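Local coordinates for peroxisomal fatty acid beta-oxidation multifunctional protein MFP2 (Arabidopsis thaliana, PDB 2WTB) that carries out the hydration and NAD-dependent dehydrogenation steps of peroxisomal fatty acid beta-oxidation during seed germination, with enoyl-CoA hydratase activity on long-chain substrates, at residues A[130-141]-A[166-176]; A[539-548]-A[566-574]. All blocks are in the same frame, centred on the assembly; numbering follows the deposited sequence.

Interaction 1. Residues A[130-141]-A[166-176]; sequences APAAQLGLPELQ and MILTSKPVKAE
In the crotonase-like hydratase part of the enzyme, strand 134-136 pairs with the short antiparallel strand 173-174, just ahead of Glu-139, the predicted proton acceptor. Leu-135 and Val-173 form the hydrogen-bonded pair: Leu-135 N to Val-173 O is 2.8 Å, and Val-173 N returns to Leu-135 O at 2.6 Å, its donor tilted 32° from the carbonyl plane. Beyond them Ala-175 N makes a weak bond to Ala-133 O. Gln-134 and Lys-174, the non-hydrogen-bonded pair, send their side chains out side by side on one face, where the lysine bends at chi2 (-54°) and brings CE to 3.8 Å from Gln-134 CG. The amide NE2 of the same glutamine rests against CB and CG of Pro-172. Gly-136 runs so close to Pro-172 that any CB would strike the proline CA.

Past the strand the contact turns mainly apolar. Leu-137 lies alongside Ile-167, CD1 to CG1 4.0 Å, while the Leu-140 side chain crosses those of Ile-167 and Leu-168 obliquely, its CD1 3.6 Å from Ile-167 CG2 and its CD2 meeting Leu-168 CD2. Ser-170, which leaves the helix with positive phi, packs its CB 3.5 Å from Gln-141 CG.

Strand 134-136 is the middle one of three, bonded on its other side to strand 112-114. Leu-137 also touches Leu-154 of helix 150-158 and Glu-119, the predicted nucleophile on helix 116-123, and helix 247-260 reaches Leu-140 and Ile-167 through Cys-251.

Interaction 2. Residues A[539-548]-A[566-574]; sequences CDLVGFGVAI and MIIPLMQED
The 544-548 part of helix 544-557 and helix 567-572 run roughly antiparallel, 147° between their directions, with their axes 10.5 Å apart at closest approach. They belong to the all-helical C-terminal domain of the 3-hydroxyacyl-CoA dehydrogenase part. Gly-543, with positive phi, ends helix 535-542 and is the N-cap of the next; Cys-539 from the first and Phe-544 and Ile-548 from the second all touch segment 566-574.

Phe-544 and Ile-568 form the middle of the contact. The isoleucine comes at the edge of the ring, CG2 lying 3.4 Å from Phe-544 CD2 and CG1 3.6 Å from that same ring carbon. Met-571 makes a Met-aromatic contact from an oblique direction, its SD 4.9 Å from the centroid of the Phe-544 ring; the bend at chi3 (60°) turns its methyl back to the ring, CE 3.8 Å from Phe-544 CZ. A leucine in place of Phe-544 would probably leave Met-571 without its aromatic partner and open a gap beside Ile-568. On the other flank, Ile-548 CD1 meets Pro-569 CG at 3.7 Å. Gln-572 reaches across with an extended chain, its NE2 3.1 Å from Phe-544 O and its OE1 near Ile-548 CD1. Met-510 of helix 498-514 backs both Cys-539 and Ile-568. Where those two meet, the thiol sulfur SG of Cys-539, trans to its own backbone N (chi1 -172°), touches Ile-568 CD1 at 3.5 Å.

Interactions 1 and 2 lie on opposite sides of the chain's centre, with centres 44 Å apart and nearest atoms about 21 Å apart, and they share no helix or strand. Interaction 1, in the hydratase part, is the larger and more buried, burying 927 Å² against 357 Å². It combines strand pairing through backbone hydrogen bonds with a leucine-isoleucine cluster, contains one predicted catalytic glutamate, Glu-139, and touches the other, Glu-119. Interaction 2, in the dehydrogenase's C-terminal domain and far from those glutamates, has no clear hydrogen bond across it and joins helices through aliphatic, sulfur and aromatic side chains and one glutamine amide. Both are partly buried; interaction 1 has solvent-exposed Lys-174 on one face of its strand pair.

Interaction 1. Residues A[130-141]-A[166-176]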
loop_
_atom_site.group_PDB
_atom_site.type_symbol
_atom_site.label_atom_id
_atom_site.label_comp_id
_atom_site.label_asym_id
_atom_site.label_seq_id
_atom_site.Cartn_x
_atom_site.Cartn_y
_atom_site.Cartn_z
ATOM N N ALA A 130 -21.213 16.823 -6.318
ATOM C CA ALA A 130 -20.563 17.283 -7.535
ATOM C C ALA A 130 -20.149 16.077 -8.370
ATOM O O ALA A 130 -19.890 15.005 -7.825
ATOM C CB ALA A 130 -19.356 18.141 -7.196
ATOM N N PRO A 131 -20.078 16.255 -9.696
ATOM C CA PRO A 131 -19.879 15.196 -10.691
ATOM C C PRO A 131 -19.007 14.010 -10.265
ATOM O O PRO A 131 -19.545 12.924 -10.053
ATOM C CB PRO A 131 -19.250 15.949 -11.859
ATOM C CG PRO A 131 -19.927 17.282 -11.803
ATOM C CD PRO A 131 -20.189 17.578 -10.337
ATOM N N ALA A 132 -17.699 14.197 -10.147
ATOM C CA ALA A 132 -16.813 13.050 -9.941
ATOM C C ALA A 132 -16.381 12.827 -8.491
ATOM O O ALA A 132 -15.304 12.287 -8.241
ATOM C CB ALA A 132 -15.591 13.160 -10.844
ATOM N N ALA A 133 -17.220 13.229 -7.540
ATOM C CA ALA A 133 -16.889 13.067 -6.127
ATOM C C ALA A 133 -16.776 11.589 -5.747
ATOM O O ALA A 133 -17.424 10.735 -6.349
ATOM C CB ALA A 133 -17.918 13.767 -5.258
ATOM N N GLN A 134 -15.942 11.295 -4.753
ATOM C CA GLN A 134 -15.741 9.918 -4.305
ATOM C C GLN A 134 -16.475 9.627 -3.006
ATOM O O GLN A 134 -16.401 10.400 -2.051
ATOM C CB GLN A 134 -14.255 9.605 -4.138
ATOM C CG GLN A 134 -13.520 9.393 -5.443
ATOM C CD GLN A 134 -12.133 8.833 -5.231
ATOM O OE1 GLN A 134 -11.316 8.804 -6.150
ATOM N NE2 GLN A 134 -11.857 8.382 -4.012
ATOM N N LEU A 135 -17.174 8.500 -2.980
ATOM C CA LEU A 135 -17.974 8.109 -1.832
ATOM C C LEU A 135 -17.661 6.665 -1.482
ATOM O O LEU A 135 -17.719 5.790 -2.344
ATOM C CB LEU A 135 -19.456 8.243 -2.167
ATOM C CG LEU A 135 -19.818 9.423 -3.072
ATOM C CD1 LEU A 135 -21.188 9.224 -3.705
ATOM C CD2 LEU A 135 -19.750 10.741 -2.308
ATOM N N GLY A 136 -17.325 6.412 -0.223
ATOM C CA GLY A 136 -16.998 5.063 0.198
ATOM C C GLY A 136 -16.667 4.920 1.670
ATOM O O GLY A 136 -16.618 5.904 2.411
ATOM N N LEU A 137 -16.443 3.677 2.088
ATOM C CA LEU A 137 -16.067 3.374 3.461
ATOM C C LEU A 137 -14.796 2.534 3.477
ATOM O O LEU A 137 -14.854 1.308 3.434
ATOM C CB LEU A 137 -17.204 2.644 4.180
ATOM C CG LEU A 137 -18.491 3.440 4.410
ATOM C CD1 LEU A 137 -19.577 2.551 4.998
ATOM C CD2 LEU A 137 -18.230 4.638 5.312
ATOM N N PRO A 138 -13.635 3.205 3.534
ATOM C CA PRO A 138 -12.303 2.589 3.465
ATOM C C PRO A 138 -11.832 2.009 4.798
ATOM O O PRO A 138 -10.764 1.401 4.847
ATOM C CB PRO A 138 -11.393 3.766 3.075
ATOM C CG PRO A 138 -12.318 4.934 2.789
ATOM C CD PRO A 138 -13.552 4.671 3.576
ATOM N N GLU A 139 -12.619 2.195 5.856
ATOM C CA GLU A 139 -12.222 1.794 7.206
ATOM C C GLU A 139 -11.531 0.431 7.291
ATOM O O GLU A 139 -10.541 0.276 8.006
ATOM C CB GLU A 139 -13.423 1.822 8.158
ATOM C CG GLU A 139 -13.770 3.201 8.698
ATOM C CD GLU A 139 -14.731 3.962 7.805
ATOM O OE1 GLU A 139 -14.899 3.568 6.631
ATOM O OE2 GLU A 139 -15.322 4.954 8.280
ATOM N N LEU A 140 -12.052 -0.553 6.569
ATOM C CA LEU A 140 -11.530 -1.914 6.675
ATOM C C LEU A 140 -10.052 -2.042 6.304
ATOM O O LEU A 140 -9.368 -2.949 6.776
ATOM C CB LEU A 140 -12.373 -2.898 5.858
ATOM C CG LEU A 140 -13.494 -3.612 6.617
ATOM C CD1 LEU A 140 -14.556 -2.628 7.086
ATOM C CD2 LEU A 140 -14.111 -4.698 5.753
ATOM N N GLN A 141 -9.559 -1.139 5.461
ATOM C CA GLN A 141 -8.155 -1.187 5.055
ATOM C C GLN A 141 -7.218 -0.902 6.223
ATOM O O GLN A 141 -6.059 -1.314 6.212
ATOM C CB GLN A 141 -7.878 -0.225 3.898
ATOM C CG GLN A 141 -8.234 -0.792 2.534
ATOM C CD GLN A 141 -7.852 0.132 1.391
ATOM O OE1 GLN A 141 -7.679 1.337 1.578
ATOM N NE2 GLN A 141 -7.726 -0.433 0.195
ATOM N N MET A 166 -18.670 -2.575 -1.223
ATOM C CA MET A 166 -17.974 -1.344 -0.866
ATOM C C MET A 166 -17.221 -1.468 0.456
ATOM O O MET A 166 -16.043 -1.115 0.541
ATOM C CB MET A 166 -18.955 -0.172 -0.797
ATOM C CG MET A 166 -19.584 0.197 -2.128
ATOM S SD MET A 166 -20.762 1.553 -1.975
ATOM C CE MET A 166 -19.690 2.871 -1.409
ATOM N N ILE A 167 -17.901 -1.970 1.481
ATOM C CA ILE A 167 -17.302 -2.071 2.807
ATOM C C ILE A 167 -16.173 -3.100 2.861
ATOM O O ILE A 167 -15.142 -2.870 3.489
ATOM C CB ILE A 167 -18.353 -2.413 3.874
ATOM C CG1 ILE A 167 -19.374 -1.283 3.988
ATOM C CG2 ILE A 167 -17.686 -2.661 5.218
ATOM C CD1 ILE A 167 -20.314 -1.435 5.162
ATOM N N LEU A 168 -16.368 -4.232 2.197
ATOM C CA LEU A 168 -15.362 -5.287 2.207
ATOM C C LEU A 168 -14.172 -4.944 1.319
ATOM O O LEU A 168 -13.021 -5.094 1.725
ATOM C CB LEU A 168 -15.971 -6.630 1.791
ATOM C CG LEU A 168 -16.940 -7.257 2.794
ATOM C CD1 LEU A 168 -17.389 -8.632 2.319
ATOM C CD2 LEU A 168 -16.300 -7.342 4.169
ATOM N N THR A 169 -14.455 -4.484 0.105
ATOM C CA THR A 169 -13.402 -4.129 -0.838
ATOM C C THR A 169 -12.746 -2.806 -0.455
ATOM O O THR A 169 -11.614 -2.526 -0.851
ATOM C CB THR A 169 -13.946 -4.031 -2.273
ATOM O OG1 THR A 169 -14.746 -5.183 -2.559
ATOM C CG2 THR A 169 -12.805 -3.957 -3.272
ATOM N N SER A 170 -13.465 -1.998 0.320
ATOM C CA SER A 170 -12.965 -0.700 0.769
ATOM C C SER A 170 -12.861 0.315 -0.367
ATOM O O SER A 170 -12.457 1.457 -0.149
ATOM C CB SER A 170 -11.611 -0.848 1.471
ATOM O OG SER A 170 -11.768 -1.365 2.779
ATOM N N LYS A 171 -13.231 -0.105 -1.574
ATOM C CA LYS A 171 -13.158 0.761 -2.747
ATOM C C LYS A 171 -14.253 1.821 -2.747
ATOM O O LYS A 171 -15.405 1.535 -2.424
ATOM C CB LYS A 171 -13.234 -0.063 -4.035
ATOM C CG LYS A 171 -11.967 -0.836 -4.365
ATOM C CD LYS A 171 -12.086 -1.513 -5.723
ATOM C CE LYS A 171 -10.893 -2.416 -6.012
ATOM N NZ LYS A 171 -9.617 -1.654 -6.106
ATOM N N PRO A 172 -13.885 3.059 -3.107
ATOM C CA PRO A 172 -14.817 4.185 -3.217
ATOM C C PRO A 172 -15.631 4.098 -4.501
ATOM O O PRO A 172 -15.319 3.288 -5.372
ATOM C CB PRO A 172 -13.888 5.406 -3.281
ATOM C CG PRO A 172 -12.520 4.903 -2.896
ATOM C CD PRO A 172 -12.492 3.479 -3.326
ATOM N N VAL A 173 -16.660 4.930 -4.613
ATOM C CA VAL A 173 -17.481 4.980 -5.818
ATOM C C VAL A 173 -17.736 6.434 -6.221
ATOM O O VAL A 173 -17.865 7.308 -5.365
ATOM C CB VAL A 173 -18.823 4.246 -5.620
ATOM C CG1 VAL A 173 -19.705 4.994 -4.631
ATOM C CG2 VAL A 173 -19.538 4.081 -6.947
ATOM N N LYS A 174 -17.796 6.692 -7.524
ATOM C CA LYS A 174 -18.016 8.048 -8.016
ATOM C C LYS A 174 -19.458 8.495 -7.795
ATOM O O LYS A 174 -20.359 7.672 -7.638
ATOM C CB LYS A 174 -17.640 8.160 -9.494
ATOM C CG LYS A 174 -16.158 7.970 -9.765
ATOM C CD LYS A 174 -15.321 8.910 -8.913
ATOM C CE LYS A 174 -13.833 8.692 -9.146
ATOM N NZ LYS A 174 -13.400 7.330 -8.729
ATOM N N ALA A 175 -19.666 9.808 -7.778
ATOM C CA ALA A 175 -20.985 10.369 -7.510
ATOM C C ALA A 175 -22.033 9.854 -8.493
ATOM O O ALA A 175 -23.151 9.520 -8.097
ATOM C CB ALA A 175 -20.933 11.891 -7.531
ATOM N N GLU A 176 -21.665 9.792 -9.769
ATOM C CA GLU A 176 -22.575 9.328 -10.813
ATOM C C GLU A 176 -23.160 7.961 -10.481
ATOM O O GLU A 176 -24.378 7.798 -10.407
ATOM C CB GLU A 176 -21.872 9.283 -12.173
ATOM C CG GLU A 176 -21.731 10.637 -12.858
ATOM C CD GLU A 176 -20.559 11.449 -12.337
ATOM O OE1 GLU A 176 -19.640 10.856 -11.729
ATOM O OE2 GLU A 176 -20.551 12.680 -12.543
#

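Interaction 2. Residues A[539-548]-A[566-574]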
loop_
_atom_site.group_PDB
_atom_site.type_symbol
_atom_site.label_atom_id
_atom_site.label_comp_id
_atom_site.label_asym_id
_atom_site.label_seq_id
_atom_site.Cartn_x
_atom_site.Cartn_y
_atom_site.Cartn_z
ATOM N N CYS A 539 10.280 -19.343 -5.609
ATOM C CA CYS A 539 11.572 -19.555 -6.247
ATOM C C CYS A 539 11.405 -20.026 -7.689
ATOM O O CYS A 539 12.209 -19.694 -8.559
ATOM C CB CYS A 539 12.398 -20.568 -5.452
ATOM S SG CYS A 539 14.104 -20.738 -6.008
ATOM N N ASP A 540 10.355 -20.804 -7.933
ATOM C CA ASP A 540 10.064 -21.296 -9.274
ATOM C C ASP A 540 9.458 -20.191 -10.134
ATOM O O ASP A 540 9.698 -20.130 -11.339
ATOM N N LEU A 541 8.674 -19.321 -9.504
ATOM C CA LEU A 541 8.021 -18.220 -10.207
ATOM C C LEU A 541 9.036 -17.206 -10.721
ATOM O O LEU A 541 8.939 -16.734 -11.855
ATOM C CB LEU A 541 7.017 -17.520 -9.292
ATOM C CG LEU A 541 6.260 -16.350 -9.921
ATOM C CD1 LEU A 541 5.247 -16.858 -10.934
ATOM C CD2 LEU A 541 5.577 -15.509 -8.856
ATOM N N VAL A 542 10.002 -16.868 -9.873
ATOM C CA VAL A 542 11.048 -15.918 -10.231
ATOM C C VAL A 542 11.902 -16.452 -11.377
ATOM O O VAL A 542 12.454 -15.686 -12.167
ATOM C CB VAL A 542 11.952 -15.605 -9.017
ATOM C CG1 VAL A 542 13.206 -14.862 -9.455
ATOM C CG2 VAL A 542 11.183 -14.805 -7.975
ATOM N N GLY A 543 11.992 -17.775 -11.468
ATOM C CA GLY A 543 12.818 -18.415 -12.473
ATOM C C GLY A 543 14.169 -18.788 -11.898
ATOM O O GLY A 543 14.918 -17.921 -11.448
ATOM N N PHE A 544 14.476 -20.080 -11.906
ATOM C CA PHE A 544 15.722 -20.582 -11.337
ATOM C C PHE A 544 16.930 -19.763 -11.786
ATOM O O PHE A 544 17.838 -19.500 -10.997
ATOM C CB PHE A 544 15.918 -22.057 -11.694
ATOM C CG PHE A 544 14.946 -22.980 -11.014
ATOM C CD1 PHE A 544 13.636 -23.073 -11.452
ATOM C CD2 PHE A 544 15.344 -23.755 -9.938
ATOM C CE1 PHE A 544 12.742 -23.921 -10.827
ATOM C CE2 PHE A 544 14.455 -24.605 -9.311
ATOM C CZ PHE A 544 13.153 -24.689 -9.755
ATOM N N GLY A 545 16.934 -19.361 -13.053
ATOM C CA GLY A 545 18.030 -18.582 -13.601
ATOM C C GLY A 545 18.197 -17.240 -12.917
ATOM O O GLY A 545 19.316 -16.770 -12.717
ATOM N N VAL A 546 17.077 -16.621 -12.558
ATOM C CA VAL A 546 17.092 -15.320 -11.898
ATOM C C VAL A 546 17.406 -15.454 -10.414
ATOM O O VAL A 546 18.281 -14.765 -9.888
ATOM C CB VAL A 546 15.740 -14.602 -12.050
ATOM C CG1 VAL A 546 15.763 -13.270 -11.319
ATOM C CG2 VAL A 546 15.410 -14.406 -13.520
ATOM N N ALA A 547 16.683 -16.347 -9.744
ATOM C CA ALA A 547 16.857 -16.566 -8.314
ATOM C C ALA A 547 18.297 -16.931 -7.975
ATOM O O ALA A 547 18.821 -16.526 -6.939
ATOM C CB ALA A 547 15.907 -17.648 -7.826
ATOM N N ILE A 548 18.933 -17.695 -8.856
ATOM C CA ILE A 548 20.301 -18.138 -8.623
ATOM C C ILE A 548 21.306 -17.054 -9.007
ATOM O O ILE A 548 22.429 -17.034 -8.507
ATOM C CB ILE A 548 20.614 -19.440 -9.391
ATOM C CG1 ILE A 548 21.818 -20.152 -8.771
ATOM C CG2 ILE A 548 20.847 -19.152 -10.868
ATOM C CD1 ILE A 548 22.186 -21.442 -9.468
ATOM N N MET A 566 23.090 -26.806 -3.690
ATOM C CA MET A 566 23.301 -27.282 -5.050
ATOM C C MET A 566 22.001 -27.793 -5.668
ATOM O O MET A 566 21.989 -28.263 -6.806
ATOM C CB MET A 566 24.365 -28.383 -5.067
ATOM C CG MET A 566 25.109 -28.507 -6.386
ATOM S SD MET A 566 26.124 -27.058 -6.739
ATOM C CE MET A 566 27.303 -27.128 -5.392
ATOM N N ILE A 567 20.909 -27.690 -4.915
ATOM C CA ILE A 567 19.611 -28.176 -5.374
ATOM C C ILE A 567 19.205 -27.571 -6.717
ATOM O O ILE A 567 18.986 -28.292 -7.689
ATOM C CB ILE A 567 18.500 -27.910 -4.334
ATOM C CG1 ILE A 567 18.762 -28.714 -3.059
ATOM C CG2 ILE A 567 17.133 -28.258 -4.908
ATOM C CD1 ILE A 567 17.698 -28.536 -1.999
ATOM N N ILE A 568 19.106 -26.246 -6.767
ATOM C CA ILE A 568 18.703 -25.560 -7.990
ATOM C C ILE A 568 19.604 -25.884 -9.185
ATOM O O ILE A 568 19.112 -26.293 -10.236
ATOM C CB ILE A 568 18.619 -24.031 -7.798
ATOM C CG1 ILE A 568 17.388 -23.667 -6.969
ATOM C CG2 ILE A 568 18.571 -23.326 -9.143
ATOM C CD1 ILE A 568 17.152 -22.178 -6.856
ATOM N N PRO A 569 20.927 -25.700 -9.029
ATOM C CA PRO A 569 21.848 -25.975 -10.139
ATOM C C PRO A 569 21.657 -27.374 -10.721
ATOM O O PRO A 569 21.599 -27.526 -11.941
ATOM C CB PRO A 569 23.225 -25.856 -9.482
ATOM C CG PRO A 569 23.015 -24.906 -8.359
ATOM C CD PRO A 569 21.638 -25.203 -7.838
ATOM N N LEU A 570 21.559 -28.376 -9.854
ATOM C CA LEU A 570 21.377 -29.756 -10.296
ATOM C C LEU A 570 20.101 -29.923 -11.117
ATOM O O LEU A 570 20.024 -30.787 -11.992
ATOM C CB LEU A 570 21.362 -30.706 -9.098
ATOM C CG LEU A 570 22.700 -30.917 -8.389
ATOM C CD1 LEU A 570 22.506 -31.668 -7.081
ATOM C CD2 LEU A 570 23.675 -31.652 -9.294
ATOM N N MET A 571 19.100 -29.097 -10.830
ATOM C CA MET A 571 17.843 -29.140 -11.565
ATOM C C MET A 571 17.990 -28.461 -12.921
ATOM O O MET A 571 17.425 -28.912 -13.918
ATOM C CB MET A 571 16.728 -28.465 -10.764
ATOM C CG MET A 571 16.444 -29.111 -9.421
ATOM S SD MET A 571 15.133 -28.262 -8.521
ATOM C CE MET A 571 13.766 -28.446 -9.663
ATOM N N GLN A 572 18.751 -27.372 -12.947
ATOM C CA GLN A 572 18.971 -26.614 -14.174
ATOM C C GLN A 572 19.731 -27.435 -15.211
ATOM O O GLN A 572 19.399 -27.413 -16.395
ATOM C CB GLN A 572 19.726 -25.318 -13.875
ATOM C CG GLN A 572 18.943 -24.321 -13.039
ATOM C CD GLN A 572 19.787 -23.141 -12.604
ATOM O OE1 GLN A 572 21.012 -23.236 -12.522
ATOM N NE2 GLN A 572 19.136 -22.020 -12.319
ATOM N N GLU A 573 20.752 -28.159 -14.759
ATOM C CA GLU A 573 21.561 -28.976 -15.656
ATOM C C GLU A 573 20.744 -30.115 -16.261
ATOM O O GLU A 573 21.153 -30.728 -17.247
ATOM C CB GLU A 573 22.788 -29.526 -14.926
ATOM C CG GLU A 573 22.469 -30.553 -13.857
ATOM C CD GLU A 573 23.701 -30.992 -13.092
ATOM O OE1 GLU A 573 24.649 -30.186 -12.984
ATOM O OE2 GLU A 573 23.719 -32.139 -12.598
ATOM N N ASP A 574 19.590 -30.393 -15.663
ATOM C CA ASP A 574 18.667 -31.390 -16.195
ATOM C C ASP A 574 17.425 -30.714 -16.767
ATOM O O ASP A 574 16.385 -31.348 -16.943
ATOM C CB ASP A 574 18.266 -32.392 -15.111
ATOM C CG ASP A 574 19.380 -33.364 -14.772
ATOM O OD1 ASP A 574 20.421 -33.342 -15.462
ATOM O OD2 ASP A 574 19.213 -34.152 -13.818
#